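PDB 5I62: potential RNA-dependent RNA polymerase from Human picobirnavirus, which catalyses template-directed RNA synthesis from ribonucleoside triphosphates, probably in both transcription and replication of the viral genome. Local coordinates for residues Ser354-Val362 with Gln394-Trp402. Residues are numbered along the deposited sequence; the frame is centred on the assembly and turned at random.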
loop_
_atom_site.group_PDB
_atom_site.type_symbol
_atom_site.label_atom_id
_atom_site.label_comp_id
_atom_site.label_asym_id
_atom_site.label_seq_id
_atom_site.Cartn_x
_atom_site.Cartn_y
_atom_site.Cartn_z
ATOM N N SER A 354 -15.624 -9.797 8.313
ATOM C CA SER A 354 -14.226 -9.989 7.945
ATOM C C SER A 354 -13.823 -8.904 6.944
ATOM O O SER A 354 -14.658 -8.335 6.237
ATOM C CB SER A 354 -14.008 -11.380 7.339
ATOM O OG SER A 354 -14.465 -12.398 8.232
ATOM N N GLN A 355 -12.520 -8.615 6.881
ATOM C CA GLN A 355 -12.023 -7.522 6.052
ATOM C C GLN A 355 -10.741 -7.941 5.345
ATOM O O GLN A 355 -9.988 -8.785 5.841
ATOM C CB GLN A 355 -11.714 -6.262 6.882
ATOM C CG GLN A 355 -12.875 -5.654 7.593
ATOM C CD GLN A 355 -12.474 -4.378 8.305
ATOM O OE1 GLN A 355 -12.490 -4.303 9.534
ATOM N NE2 GLN A 355 -12.086 -3.375 7.528
ATOM N N CYS A 356 -10.481 -7.314 4.197
ATOM C CA CYS A 356 -9.188 -7.467 3.548
ATOM C C CYS A 356 -8.855 -6.219 2.739
ATOM O O CYS A 356 -9.737 -5.479 2.299
ATOM C CB CYS A 356 -9.126 -8.707 2.642
ATOM S SG CYS A 356 -10.457 -8.846 1.444
ATOM N N LEU A 357 -7.561 -6.017 2.538
ATOM C CA LEU A 357 -7.072 -4.894 1.753
ATOM C C LEU A 357 -5.723 -5.307 1.203
ATOM O O LEU A 357 -4.801 -5.558 1.985
ATOM C CB LEU A 357 -6.945 -3.627 2.593
ATOM C CG LEU A 357 -6.285 -2.475 1.828
ATOM C CD1 LEU A 357 -7.276 -1.862 0.853
ATOM C CD2 LEU A 357 -5.731 -1.426 2.782
ATOM N N GLY A 358 -5.623 -5.429 -0.116
ATOM C CA GLY A 358 -4.378 -5.900 -0.699
ATOM C C GLY A 358 -3.993 -7.240 -0.106
ATOM O O GLY A 358 -4.801 -8.180 -0.107
ATOM N N ASP A 359 -2.791 -7.323 0.458
ATOM C CA ASP A 359 -2.301 -8.560 1.042
ATOM C C ASP A 359 -2.632 -8.698 2.528
ATOM O O ASP A 359 -2.138 -9.630 3.167
ATOM C CB ASP A 359 -0.783 -8.696 0.826
ATOM C CG ASP A 359 0.045 -7.718 1.668
ATOM O OD1 ASP A 359 -0.512 -6.749 2.225
ATOM O OD2 ASP A 359 1.277 -7.917 1.755
ATOM N N ASP A 360 -3.454 -7.808 3.081
ATOM C CA ASP A 360 -3.760 -7.798 4.505
ATOM C C ASP A 360 -5.190 -8.270 4.735
ATOM O O ASP A 360 -6.097 -7.814 4.047
ATOM C CB ASP A 360 -3.592 -6.400 5.097
ATOM C CG ASP A 360 -2.903 -6.425 6.429
ATOM O OD1 ASP A 360 -3.495 -6.909 7.422
ATOM O OD2 ASP A 360 -1.739 -5.973 6.461
ATOM N N GLY A 361 -5.387 -9.148 5.709
ATOM C CA GLY A 361 -6.716 -9.683 5.962
ATOM C C GLY A 361 -6.952 -10.006 7.421
ATOM O O GLY A 361 -6.018 -10.303 8.178
ATOM N N VAL A 362 -8.223 -9.971 7.810
ATOM C CA VAL A 362 -8.637 -10.417 9.129
ATOM C C VAL A 362 -10.021 -11.028 8.966
ATOM O O VAL A 362 -10.876 -10.452 8.288
ATOM C CB VAL A 362 -8.602 -9.265 10.160
ATOM C CG1 VAL A 362 -9.515 -8.109 9.751
ATOM C CG2 VAL A 362 -8.970 -9.757 11.527
ATOM N N GLN A 394 -9.776 -12.675 21.354
ATOM C CA GLN A 394 -10.105 -11.374 21.933
ATOM C C GLN A 394 -9.440 -10.185 21.257
ATOM O O GLN A 394 -9.841 -9.047 21.530
ATOM C CB GLN A 394 -9.743 -11.316 23.427
ATOM C CG GLN A 394 -10.263 -12.468 24.299
ATOM C CD GLN A 394 -9.366 -13.695 24.235
ATOM O OE1 GLN A 394 -8.253 -13.655 23.671
ATOM N NE2 GLN A 394 -9.842 -14.804 24.818
ATOM N N ASP A 395 -8.436 -10.393 20.412
ATOM C CA ASP A 395 -7.804 -9.243 19.779
ATOM C C ASP A 395 -7.367 -9.605 18.365
ATOM O O ASP A 395 -7.450 -10.757 17.941
ATOM C CB ASP A 395 -6.656 -8.709 20.654
ATOM C CG ASP A 395 -5.513 -9.704 20.820
ATOM O OD1 ASP A 395 -5.079 -10.331 19.833
ATOM O OD2 ASP A 395 -5.046 -9.859 21.969
ATOM N N CYS A 396 -6.899 -8.593 17.634
ATOM C CA CYS A 396 -6.425 -8.820 16.278
ATOM C C CYS A 396 -5.515 -7.671 15.878
ATOM O O CYS A 396 -5.484 -6.623 16.523
ATOM C CB CYS A 396 -7.592 -8.964 15.286
ATOM S SG CYS A 396 -8.616 -7.474 15.148
ATOM N N THR A 397 -4.757 -7.894 14.819
ATOM C CA THR A 397 -3.974 -6.835 14.205
ATOM C C THR A 397 -4.366 -6.775 12.744
ATOM O O THR A 397 -4.532 -7.814 12.101
ATOM C CB THR A 397 -2.465 -7.069 14.357
ATOM O OG1 THR A 397 -2.135 -8.345 13.793
ATOM C CG2 THR A 397 -2.066 -7.065 15.826
ATOM N N TYR A 398 -4.542 -5.564 12.236
ATOM C CA TYR A 398 -4.970 -5.348 10.864
ATOM C C TYR A 398 -4.449 -3.981 10.467
ATOM O O TYR A 398 -4.651 -3.021 11.211
ATOM C CB TYR A 398 -6.502 -5.412 10.744
ATOM C CG TYR A 398 -7.043 -5.209 9.352
ATOM C CD1 TYR A 398 -6.584 -5.975 8.285
ATOM C CD2 TYR A 398 -8.015 -4.245 9.095
ATOM C CE1 TYR A 398 -7.085 -5.792 7.007
ATOM C CE2 TYR A 398 -8.525 -4.058 7.813
ATOM C CZ TYR A 398 -8.049 -4.835 6.773
ATOM O OH TYR A 398 -8.553 -4.661 5.497
ATOM N N LEU A 399 -3.742 -3.919 9.335
ATOM C CA LEU A 399 -3.134 -2.680 8.823
ATOM C C LEU A 399 -2.197 -2.058 9.854
ATOM O O LEU A 399 -2.143 -0.840 10.008
ATOM C CB LEU A 399 -4.202 -1.674 8.385
ATOM C CG LEU A 399 -5.210 -2.200 7.356
ATOM C CD1 LEU A 399 -6.202 -1.099 6.964
ATOM C CD2 LEU A 399 -4.506 -2.773 6.120
ATOM N N ARG A 400 -1.467 -2.917 10.571
ATOM C CA ARG A 400 -0.523 -2.520 11.616
ATOM C C ARG A 400 -1.184 -1.733 12.750
ATOM O O ARG A 400 -0.531 -0.925 13.422
ATOM C CB ARG A 400 0.658 -1.740 11.034
ATOM C CG ARG A 400 1.576 -2.613 10.172
ATOM C CD ARG A 400 2.798 -1.827 9.705
ATOM N NE ARG A 400 3.270 -2.232 8.379
ATOM C CZ ARG A 400 3.922 -3.365 8.127
ATOM N NH1 ARG A 400 4.181 -4.226 9.110
ATOM N NH2 ARG A 400 4.312 -3.641 6.886
ATOM N N ARG A 401 -2.471 -1.992 13.003
ATOM C CA ARG A 401 -3.157 -1.480 14.182
ATOM C C ARG A 401 -3.679 -2.645 15.018
ATOM O O ARG A 401 -4.192 -3.629 14.475
ATOM C CB ARG A 401 -4.344 -0.586 13.831
ATOM C CG ARG A 401 -4.014 0.862 13.589
ATOM C CD ARG A 401 -3.678 1.045 12.162
ATOM N NE ARG A 401 -3.518 2.450 11.782
ATOM C CZ ARG A 401 -2.893 2.813 10.671
ATOM N NH1 ARG A 401 -2.370 1.869 9.895
ATOM N NH2 ARG A 401 -2.774 4.099 10.343
ATOM N N TRP A 402 -3.583 -2.497 16.335
ATOM C CA TRP A 402 -4.068 -3.481 17.296
ATOM C C TRP A 402 -5.482 -3.117 17.718
ATOM O O TRP A 402 -5.797 -1.944 17.923
ATOM C CB TRP A 402 -3.134 -3.499 18.498
ATOM C CG TRP A 402 -3.519 -4.286 19.711
ATOM C CD1 TRP A 402 -3.147 -5.559 20.004
ATOM C CD2 TRP A 402 -4.265 -3.814 20.844
ATOM N NE1 TRP A 402 -3.630 -5.922 21.235
ATOM C CE2 TRP A 402 -4.325 -4.870 21.769
ATOM C CE3 TRP A 402 -4.896 -2.604 21.154
ATOM C CZ2 TRP A 402 -4.992 -4.761 22.988
ATOM C CZ3 TRP A 402 -5.563 -2.495 22.363
ATOM C CH2 TRP A 402 -5.592 -3.568 23.270
#
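Y398 reaches the strand-turn-strand hairpin of 354-362, V362 included, because its CG stands anti to the backbone N (chi1 -180°), which swings the ring across toward 354-362. V362 meets it with CG1, held between its own N and carbonyl carbon (chi1 59°). This methyl lies over one ring face, 3.8 Å from Y398 CG and offset toward the rim, a CH-pi contact in which a small branched residue suits a flat aromatic surface. The opposite face is covered from within the same segment by L399 CG, so the phenol is sandwiched between aliphatic groups.

The hydroxyl end comes to rest against the backbone of strand 355-357, with Y398 OH 3.2 Å from C356 C. Its 3.4 Å approach to L357 N has too poor an angle for a hydrogen bond, and that N-H is already given to D360 O within the hairpin. D360 runs obliquely past the ring, carboxylate and ring planes 72° apart; its short acidic side chain brings OD1 beside the ring C-H, 3.3 Å from Y398 CD1, while its CB packs on L399 CD2 at 3.9 Å. Further out, L357 CD2 touches L399 CD2 at 3.8 Å, two leucines crossing at about a right angle. At the other end V362 CG2 packs on C396 CB, where a slim side chain fits between the sheets.

G358 lies in the type II' turn joining the strands of the first hairpin, with a positive phi that favours glycine. That turn carries the Gly-Asp-Asp sequence, G358-D359-D360, which is the signature of motif C in the palm of viral RNA polymerases. The contact thus packs the second hairpin, turning at 398-401, against the palm sheet: V362 and C396 both lean on strand 257-261, helix 237-250 touches Q355 and Y398 through V240, and helix 327-345 packs against C356 and L357.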